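Local coordinates for endo-beta-1,2-glucanase (Talaromyces funiculosus, PDB 6IMV), which hydrolyses beta-1,2-glucans in an endo fashion, as a fungal glycoside hydrolase that binds the beta-1,2-linked glucose disaccharide sophorose, at residues A[390-395]-A[484-489]; A[291-296]-A[328-333]; A[259-264]-A[456-461]. All blocks are in the same frame, centred on the assembly; numbering follows the deposited sequence.

Contact 1 of 3, residues A[390-395]-A[484-489]; sequences VLFDKG and VPFCLP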
loop_
_atom_site.group_PDB
_atom_site.type_symbol
_atom_site.label_atom_id
_atom_site.label_comp_id
_atom_site.label_asym_id
_atom_site.label_seq_id
_atom_site.Cartn_x
_atom_site.Cartn_y
_atom_site.Cartn_z
ATOM N N VAL A 390 7.452 3.580 10.168
ATOM C CA VAL A 390 8.459 2.526 10.107
ATOM C C VAL A 390 9.608 2.949 9.174
ATOM O O VAL A 390 10.767 2.646 9.457
ATOM C CB VAL A 390 7.842 1.182 9.674
ATOM C CG1 VAL A 390 8.906 0.184 9.230
ATOM C CG2 VAL A 390 6.976 0.592 10.777
ATOM N N LEU A 391 9.284 3.646 8.077
ATOM C CA LEU A 391 10.292 4.076 7.094
ATOM C C LEU A 391 11.322 5.020 7.731
ATOM O O LEU A 391 12.476 5.028 7.301
ATOM C CB LEU A 391 9.595 4.733 5.901
ATOM C CG LEU A 391 8.739 3.794 5.046
ATOM C CD1 LEU A 391 7.998 4.554 3.962
ATOM C CD2 LEU A 391 9.589 2.686 4.433
ATOM N N PHE A 392 10.914 5.799 8.748
ATOM C CA PHE A 392 11.805 6.747 9.438
ATOM C C PHE A 392 12.409 6.164 10.719
ATOM O O PHE A 392 13.541 6.502 11.071
ATOM C CB PHE A 392 11.070 8.059 9.740
ATOM C CG PHE A 392 10.914 8.915 8.510
ATOM C CD1 PHE A 392 11.993 9.638 8.028
ATOM C CD2 PHE A 392 9.719 8.949 7.808
ATOM C CE1 PHE A 392 11.876 10.391 6.875
ATOM C CE2 PHE A 392 9.600 9.707 6.654
ATOM C CZ PHE A 392 10.681 10.425 6.190
ATOM N N ASP A 393 11.651 5.338 11.440
ATOM C CA ASP A 393 12.097 4.839 12.734
ATOM C C ASP A 393 11.350 3.537 13.033
ATOM O O ASP A 393 10.225 3.554 13.491
ATOM C CB ASP A 393 11.886 5.916 13.802
ATOM C CG ASP A 393 12.415 5.559 15.177
ATOM O OD1 ASP A 393 12.452 4.344 15.509
ATOM O OD2 ASP A 393 12.790 6.507 15.910
ATOM N N LYS A 394 12.004 2.403 12.773
ATOM C CA LYS A 394 11.346 1.114 12.857
ATOM C C LYS A 394 11.016 0.769 14.319
ATOM O O LYS A 394 10.035 0.083 14.551
ATOM C CB LYS A 394 12.131 0.058 12.074
ATOM C CG LYS A 394 13.530 -0.278 12.555
ATOM C CD LYS A 394 14.321 -1.024 11.490
ATOM C CE LYS A 394 15.513 -1.751 12.080
ATOM N NZ LYS A 394 16.325 -2.390 11.018
ATOM N N GLY A 395 11.791 1.280 15.285
ATOM C CA GLY A 395 11.496 1.076 16.694
ATOM C C GLY A 395 10.183 1.728 17.092
ATOM O O GLY A 395 9.300 1.086 17.674
ATOM N N VAL A 484 10.595 18.529 17.049
ATOM C CA VAL A 484 9.642 17.734 17.819
ATOM C C VAL A 484 9.973 16.254 17.628
ATOM O O VAL A 484 9.801 15.715 16.541
ATOM C CB VAL A 484 8.188 18.054 17.433
ATOM C CG1 VAL A 484 7.211 17.125 18.136
ATOM C CG2 VAL A 484 7.849 19.517 17.716
ATOM N N PRO A 485 10.439 15.534 18.673
ATOM C CA PRO A 485 10.699 14.101 18.559
ATOM C C PRO A 485 9.418 13.305 18.278
ATOM O O PRO A 485 8.310 13.758 18.654
ATOM C CB PRO A 485 11.251 13.717 19.940
ATOM C CG PRO A 485 11.763 15.025 20.502
ATOM C CD PRO A 485 10.745 16.041 20.023
ATOM N N PHE A 486 9.574 12.145 17.629
ATOM C CA PHE A 486 8.485 11.199 17.500
ATOM C C PHE A 486 7.986 10.826 18.901
ATOM O O PHE A 486 8.779 10.718 19.834
ATOM C CB PHE A 486 8.906 9.921 16.768
ATOM C CG PHE A 486 9.224 10.033 15.297
ATOM C CD1 PHE A 486 9.053 11.208 14.590
ATOM C CD2 PHE A 486 9.668 8.914 14.607
ATOM C CE1 PHE A 486 9.373 11.271 13.242
ATOM C CE2 PHE A 486 9.954 8.967 13.252
ATOM C CZ PHE A 486 9.847 10.158 12.582
ATOM N N CYS A 487 6.673 10.627 19.024
ATOM C CA CYS A 487 6.052 10.262 20.289
ATOM C C CYS A 487 5.845 8.745 20.334
ATOM O O CYS A 487 5.662 8.100 19.295
ATOM C CB CYS A 487 4.738 11.013 20.483
ATOM S SG CYS A 487 4.973 12.791 20.774
ATOM N N LEU A 488 5.896 8.195 21.548
ATOM C CA LEU A 488 5.630 6.793 21.818
ATOM C C LEU A 488 4.215 6.673 22.388
ATOM O O LEU A 488 3.701 7.626 22.974
ATOM C CB LEU A 488 6.671 6.259 22.815
ATOM C CG LEU A 488 8.030 5.833 22.246
ATOM C CD1 LEU A 488 7.893 4.758 21.186
ATOM C CD2 LEU A 488 8.797 7.019 21.683
ATOM N N PRO A 489 3.550 5.505 22.243
ATOM C CA PRO A 489 2.215 5.296 22.802
ATOM C C PRO A 489 2.151 5.577 24.313
ATOM O O PRO A 489 3.048 5.191 25.029
ATOM C CB PRO A 489 1.899 3.810 22.577
ATOM C CG PRO A 489 2.928 3.319 21.565
ATOM C CD PRO A 489 4.074 4.312 21.561
#
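F486 meets the first side-chain carbons of F392 and D393 with the rim of its ring and offers neither of them a face. CZ of F486 lies 3.7 Å from CB of F392, which sits in the plane of the ring, and farther along the same edge CE2 of F486 is 3.7 Å from CB of D393. The D393 and F486 side chains run alongside one another, pointing opposite ways, with the carboxylate turned 40° from the ring plane; OD2 of D393 comes no nearer than 4.2 Å to CD2 of F486. The ring of F392 leads away from this meeting point, toward Y315, R321 and Q325. The contact falls at the break between helix 387-392 and helix 394-405, in an enzyme built on an (alpha/alpha)6-barrel. D393 is the N-cap of the second helix: with CG anti to the backbone N (chi1 -175°), its carboxylate reaches the first turn of the helix and OD1 accepts a hydrogen bond from the backbone N of V396. The N-terminal end of the helix would probably favour the negative charge of the D393 carboxylate. The 484-489 loop has no regular structure of its own, and C487 ties it down: its SG is in a disulfide with C333, its N is hydrogen-bonded to OG1 of T332 and its O to NE1 of W400. F486 also rests on E328 of helix 318-337.

Contact 2 of 3, residues A[291-296]-A[328-333]; sequences GPITVQ and ERARTC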
loop_
_atom_site.group_PDB
_atom_site.type_symbol
_atom_site.label_atom_id
_atom_site.label_comp_id
_atom_site.label_asym_id
_atom_site.label_seq_id
_atom_site.Cartn_x
_atom_site.Cartn_y
_atom_site.Cartn_z
ATOM N N GLY A 291 3.423 20.997 18.578
ATOM C CA GLY A 291 3.620 21.760 17.349
ATOM C C GLY A 291 3.916 23.234 17.617
ATOM O O GLY A 291 4.120 23.630 18.756
ATOM N N PRO A 292 3.935 24.098 16.581
ATOM C CA PRO A 292 3.514 23.716 15.235
ATOM C C PRO A 292 4.486 22.765 14.520
ATOM O O PRO A 292 5.687 22.867 14.712
ATOM C CB PRO A 292 3.433 25.063 14.504
ATOM C CG PRO A 292 4.443 25.931 15.222
ATOM C CD PRO A 292 4.351 25.506 16.668
ATOM N N ILE A 293 3.929 21.851 13.718
ATOM C CA ILE A 293 4.691 20.985 12.825
ATOM C C ILE A 293 4.156 21.174 11.399
ATOM O O ILE A 293 2.996 20.870 11.126
ATOM C CB ILE A 293 4.615 19.503 13.246
ATOM C CG1 ILE A 293 5.052 19.266 14.690
ATOM C CG2 ILE A 293 5.436 18.650 12.284
ATOM C CD1 ILE A 293 4.528 17.977 15.283
ATOM N N THR A 294 5.017 21.639 10.492
ATOM C CA THR A 294 4.655 21.828 9.093
ATOM C C THR A 294 4.615 20.471 8.388
ATOM O O THR A 294 5.596 19.704 8.421
ATOM C CB THR A 294 5.634 22.756 8.363
ATOM O OG1 THR A 294 5.697 23.983 9.085
ATOM C CG2 THR A 294 5.226 23.010 6.928
ATOM N N VAL A 295 3.477 20.196 7.742
ATOM C CA VAL A 295 3.273 18.968 7.008
ATOM C C VAL A 295 2.665 19.285 5.642
ATOM O O VAL A 295 2.099 20.360 5.419
ATOM C CB VAL A 295 2.367 17.994 7.787
ATOM C CG1 VAL A 295 2.986 17.613 9.115
ATOM C CG2 VAL A 295 0.962 18.552 7.985
ATOM N N GLN A 296 2.762 18.300 4.751
ATOM C CA GLN A 296 1.934 18.229 3.561
ATOM C C GLN A 296 0.487 17.948 3.976
ATOM O O GLN A 296 0.202 16.930 4.626
ATOM C CB GLN A 296 2.420 17.103 2.650
ATOM C CG GLN A 296 1.561 16.939 1.403
ATOM C CD GLN A 296 2.064 15.797 0.563
ATOM O OE1 GLN A 296 2.859 15.995 -0.349
ATOM N NE2 GLN A 296 1.615 14.598 0.888
ATOM N N GLU A 328 5.327 12.252 10.472
ATOM C CA GLU A 328 5.363 11.191 11.480
ATOM C C GLU A 328 5.511 11.783 12.880
ATOM O O GLU A 328 5.088 11.165 13.840
ATOM C CB GLU A 328 6.457 10.175 11.147
ATOM C CG GLU A 328 6.254 9.539 9.783
ATOM C CD GLU A 328 4.817 9.126 9.494
ATOM O OE1 GLU A 328 4.213 8.437 10.357
ATOM O OE2 GLU A 328 4.303 9.503 8.415
ATOM N N ARG A 329 6.114 12.971 12.985
ATOM C CA ARG A 329 6.094 13.733 14.229
ATOM C C ARG A 329 4.637 14.053 14.582
ATOM O O ARG A 329 4.201 13.853 15.711
ATOM C CB ARG A 329 6.871 15.050 14.099
ATOM C CG ARG A 329 8.343 14.894 13.750
ATOM C CD ARG A 329 8.994 16.247 13.549
ATOM N NE ARG A 329 10.123 16.170 12.642
ATOM C CZ ARG A 329 11.325 15.735 12.983
ATOM N NH1 ARG A 329 11.542 15.302 14.217
ATOM N NH2 ARG A 329 12.297 15.737 12.087
ATOM N N ALA A 330 3.897 14.543 13.577
ATOM C CA ALA A 330 2.503 14.906 13.738
ATOM C C ALA A 330 1.648 13.662 14.014
ATOM O O ALA A 330 0.779 13.681 14.900
ATOM C CB ALA A 330 2.034 15.643 12.507
ATOM N N ARG A 331 1.899 12.571 13.280
ATOM C CA ARG A 331 1.012 11.395 13.342
ATOM C C ARG A 331 1.131 10.738 14.721
ATOM O O ARG A 331 0.104 10.417 15.348
ATOM C CB ARG A 331 1.319 10.395 12.216
ATOM C CG ARG A 331 0.168 9.461 11.858
ATOM C CD ARG A 331 0.572 8.322 10.924
ATOM N NE ARG A 331 1.305 8.752 9.738
ATOM C CZ ARG A 331 0.767 9.370 8.686
ATOM N NH1 ARG A 331 -0.543 9.556 8.615
ATOM N NH2 ARG A 331 1.553 9.830 7.725
ATOM N N THR A 332 2.372 10.501 15.172
ATOM C CA THR A 332 2.607 9.858 16.469
ATOM C C THR A 332 2.125 10.772 17.610
ATOM O O THR A 332 1.390 10.338 18.485
ATOM C CB THR A 332 4.074 9.433 16.643
ATOM O OG1 THR A 332 4.957 10.551 16.547
ATOM C CG2 THR A 332 4.498 8.393 15.632
ATOM N N CYS A 333 2.538 12.041 17.591
ATOM C CA CYS A 333 2.269 12.947 18.714
ATOM C C CYS A 333 0.791 13.353 18.744
ATOM O O CYS A 333 0.263 13.599 19.828
ATOM C CB CYS A 333 3.207 14.151 18.684
ATOM S SG CYS A 333 4.939 13.662 18.903
#
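I293 lays the tip of its side chain over the backbone of segment 328-333 of helix 318-337, between the main chain of A330 and the base of R329. Its CD1 is 3.9 Å from CB of R329 and 3.9 Å from N of A330; CG1 lies anti to the carbonyl carbon (chi1 -55°) and the chain then runs on nearly straight (chi2 159°), which carries CD1 to the helix. Two residues along the strand, CG1 of V295 touches CB of A330 at 4.0 Å. With only a methyl at A330, the backbones come close: CA of I293 is 6.5 Å from CA of A330, and the axes of the two segments cross at -121°. The intervening T294 turns its hydroxyl away from the helix, to OD1 of D284 and N of K480. R329 packs on I293 with its aliphatic base alone; its guanidinium passes beyond, NE to OD1 of N326 and NH1 to the carbonyl of V484. On the side of the helix turned from the strand, R331 grips the E328 carboxylate side-on, NE to OE1 at 3.0 Å and NH2 to OE2 at 2.9 Å. Both oxygens are met syn and lie in the guanidinium plane, the nitrogens somewhat out of the carboxylate plane; the two bonds limit the rotation of both groups and probably neutralise two buried charges; T389 adds a hydroxyl to OE1. The carbonyl O of E328 accepts two hydrogen bonds from T332, one from its backbone N and one, at 2.8 Å, from its OG1, which lies in the carbonyl plane. Strand 290-296 pairs antiparallel with strand 282-287, backbone hydrogen bonds joining V295 to V283 and I293 to Y285, and the arrangement is a two-stranded beta-hairpin packed on helix 318-337.

Contact 3 of 3, residues A[259-264]-A[456-461]; sequences QFFGGL and KAENIY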
loop_
_atom_site.group_PDB
_atom_site.type_symbol
_atom_site.label_atom_id
_atom_site.label_comp_id
_atom_site.label_asym_id
_atom_site.label_seq_id
_atom_site.Cartn_x
_atom_site.Cartn_y
_atom_site.Cartn_z
ATOM N N GLN A 259 4.089 10.593 -17.566
ATOM C CA GLN A 259 5.166 11.517 -17.909
ATOM C C GLN A 259 6.314 10.768 -18.597
ATOM O O GLN A 259 6.774 11.188 -19.648
ATOM C CB GLN A 259 5.710 12.250 -16.687
ATOM C CG GLN A 259 7.035 12.947 -16.975
ATOM C CD GLN A 259 7.400 13.976 -15.937
ATOM O OE1 GLN A 259 6.614 14.299 -15.056
ATOM N NE2 GLN A 259 8.601 14.519 -16.055
ATOM N N PHE A 260 6.804 9.696 -17.979
ATOM C CA PHE A 260 7.987 9.031 -18.475
ATOM C C PHE A 260 7.693 8.178 -19.714
ATOM O O PHE A 260 8.553 8.084 -20.569
ATOM C CB PHE A 260 8.637 8.181 -17.385
ATOM C CG PHE A 260 9.227 8.990 -16.261
ATOM C CD1 PHE A 260 10.077 10.053 -16.522
ATOM C CD2 PHE A 260 8.944 8.676 -14.940
ATOM C CE1 PHE A 260 10.630 10.786 -15.481
ATOM C CE2 PHE A 260 9.490 9.417 -13.902
ATOM C CZ PHE A 260 10.336 10.470 -14.172
ATOM N N PHE A 261 6.509 7.555 -19.792
ATOM C CA PHE A 261 6.283 6.461 -20.748
ATOM C C PHE A 261 5.063 6.659 -21.657
ATOM O O PHE A 261 4.865 5.858 -22.567
ATOM C CB PHE A 261 6.122 5.147 -19.985
ATOM C CG PHE A 261 7.312 4.806 -19.131
ATOM C CD1 PHE A 261 8.571 4.691 -19.701
ATOM C CD2 PHE A 261 7.171 4.583 -17.766
ATOM C CE1 PHE A 261 9.671 4.377 -18.919
ATOM C CE2 PHE A 261 8.269 4.272 -16.985
ATOM C CZ PHE A 261 9.520 4.174 -17.559
ATOM N N GLY A 262 4.257 7.696 -21.426
ATOM C CA GLY A 262 2.962 7.817 -22.064
ATOM C C GLY A 262 3.014 8.433 -23.460
ATOM O O GLY A 262 2.018 8.374 -24.166
ATOM N N GLY A 263 4.156 9.035 -23.829
ATOM C CA GLY A 263 4.323 9.756 -25.086
ATOM C C GLY A 263 3.678 11.138 -25.058
ATOM O O GLY A 263 3.212 11.633 -26.078
ATOM N N LEU A 264 3.635 11.770 -23.883
ATOM C CA LEU A 264 3.080 13.126 -23.770
ATOM C C LEU A 264 4.114 14.137 -24.288
ATOM O O LEU A 264 5.308 13.913 -24.160
ATOM C CB LEU A 264 2.731 13.416 -22.308
ATOM C CG LEU A 264 1.301 13.108 -21.867
ATOM C CD1 LEU A 264 0.953 11.648 -22.096
ATOM C CD2 LEU A 264 1.104 13.468 -20.400
ATOM N N LYS A 456 17.730 5.058 -13.053
ATOM C CA LYS A 456 19.062 5.566 -13.396
ATOM C C LYS A 456 19.538 4.917 -14.701
ATOM O O LYS A 456 20.032 5.602 -15.592
ATOM C CB LYS A 456 20.048 5.326 -12.252
ATOM C CG LYS A 456 19.894 6.303 -11.095
ATOM C CD LYS A 456 20.674 5.912 -9.856
ATOM C CE LYS A 456 20.510 6.920 -8.743
ATOM N NZ LYS A 456 21.141 6.450 -7.490
ATOM N N ALA A 457 19.347 3.601 -14.821
ATOM C CA ALA A 457 19.742 2.863 -16.018
ATOM C C ALA A 457 18.949 3.349 -17.246
ATOM O O ALA A 457 19.473 3.325 -18.349
ATOM C CB ALA A 457 19.590 1.384 -15.789
ATOM N N GLU A 458 17.710 3.826 -17.053
ATOM C CA GLU A 458 16.853 4.272 -18.166
ATOM C C GLU A 458 16.873 5.800 -18.278
ATOM O O GLU A 458 16.106 6.370 -19.037
ATOM C CB GLU A 458 15.438 3.711 -17.996
ATOM C CG GLU A 458 15.413 2.203 -18.191
ATOM C CD GLU A 458 14.136 1.448 -17.843
ATOM O OE1 GLU A 458 13.101 2.100 -17.547
ATOM O OE2 GLU A 458 14.195 0.205 -17.861
ATOM N N ASN A 459 17.750 6.440 -17.500
ATOM C CA ASN A 459 18.018 7.864 -17.558
ATOM C C ASN A 459 16.730 8.678 -17.353
ATOM O O ASN A 459 16.519 9.689 -18.022
ATOM C CB ASN A 459 18.721 8.249 -18.865
ATOM C CG ASN A 459 19.409 9.599 -18.782
ATOM O OD1 ASN A 459 19.825 10.044 -17.710
ATOM N ND2 ASN A 459 19.528 10.277 -19.910
ATOM N N ILE A 460 15.887 8.264 -16.400
ATOM C CA ILE A 460 14.746 9.089 -15.994
ATOM C C ILE A 460 14.878 9.534 -14.524
ATOM O O ILE A 460 14.075 10.347 -14.051
ATOM C CB ILE A 460 13.415 8.363 -16.274
ATOM C CG1 ILE A 460 13.319 7.007 -15.567
ATOM C CG2 ILE A 460 13.175 8.245 -17.783
ATOM C CD1 ILE A 460 11.938 6.384 -15.639
ATOM N N TYR A 461 15.888 9.030 -13.806
ATOM C CA TYR A 461 16.101 9.382 -12.393
ATOM C C TYR A 461 16.317 10.896 -12.224
ATOM O O TYR A 461 15.715 11.524 -11.342
ATOM C CB TYR A 461 17.277 8.596 -11.808
ATOM C CG TYR A 461 17.582 8.964 -10.380
ATOM C CD1 TYR A 461 16.889 8.376 -9.333
ATOM C CD2 TYR A 461 18.530 9.930 -10.076
ATOM C CE1 TYR A 461 17.151 8.722 -8.014
ATOM C CE2 TYR A 461 18.799 10.286 -8.763
ATOM C CZ TYR A 461 18.103 9.684 -7.731
ATOM O OH TYR A 461 18.347 10.033 -6.439
#
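The C-terminal end of helix 252-261 faces the turn after helix 448-457, with CA of F260 7.2 Å from CA of I460. That turn is a Schellman motif: N459, with positive phi, is its C-prime residue, N459 N bonding to K456 O and I460 N to M455 O. I460 lies over one face of the F260 ring in a CH-pi contact, its CD1 4.0 Å from the ring centroid and 20° off the normal, while its CB touches CD1 of F260 at 3.7 Å. CG1 of I460 stands between the backbone N and the carbonyl carbon (chi1 58°), which carries CD1 out over the ring. The F260 ring also meets W256, nearly parallel to it. An alanine at F260 is likely to leave CD1 and CB of I460 without the ring face they lie on and to open a gap beside W256. F261 brings CZ to 3.8 Å from the same I460 CD1, and CB of F260 lies over the centre of the F261 ring. The E458 carboxylate stands across F261, 78° from the ring plane; its OE2 is paired with K454 and its OE1, bonded to the Y174 hydroxyl, is 4.1 Å from CZ of F261.

Contacts 1 and 2 are neighbours, their centres about 11 Å apart, and share helix 318-337: the hairpin strand 290-296 packs on one side of it, while the 484-489 loop is bound to it through the C333-C487 disulfide and the R329 to V484 bond. Contact 3 lies well away, where helices 252-261 and 448-457 end, its centre about 34 Å from that of contact 1 and about 33 Å from that of contact 2. Along the chain, both segments of contact 2 lie between those of contact 3 and come before contact 1, whose first segment falls between the two of contact 3 and whose second follows them; three long-range closures thus overlap in one chain.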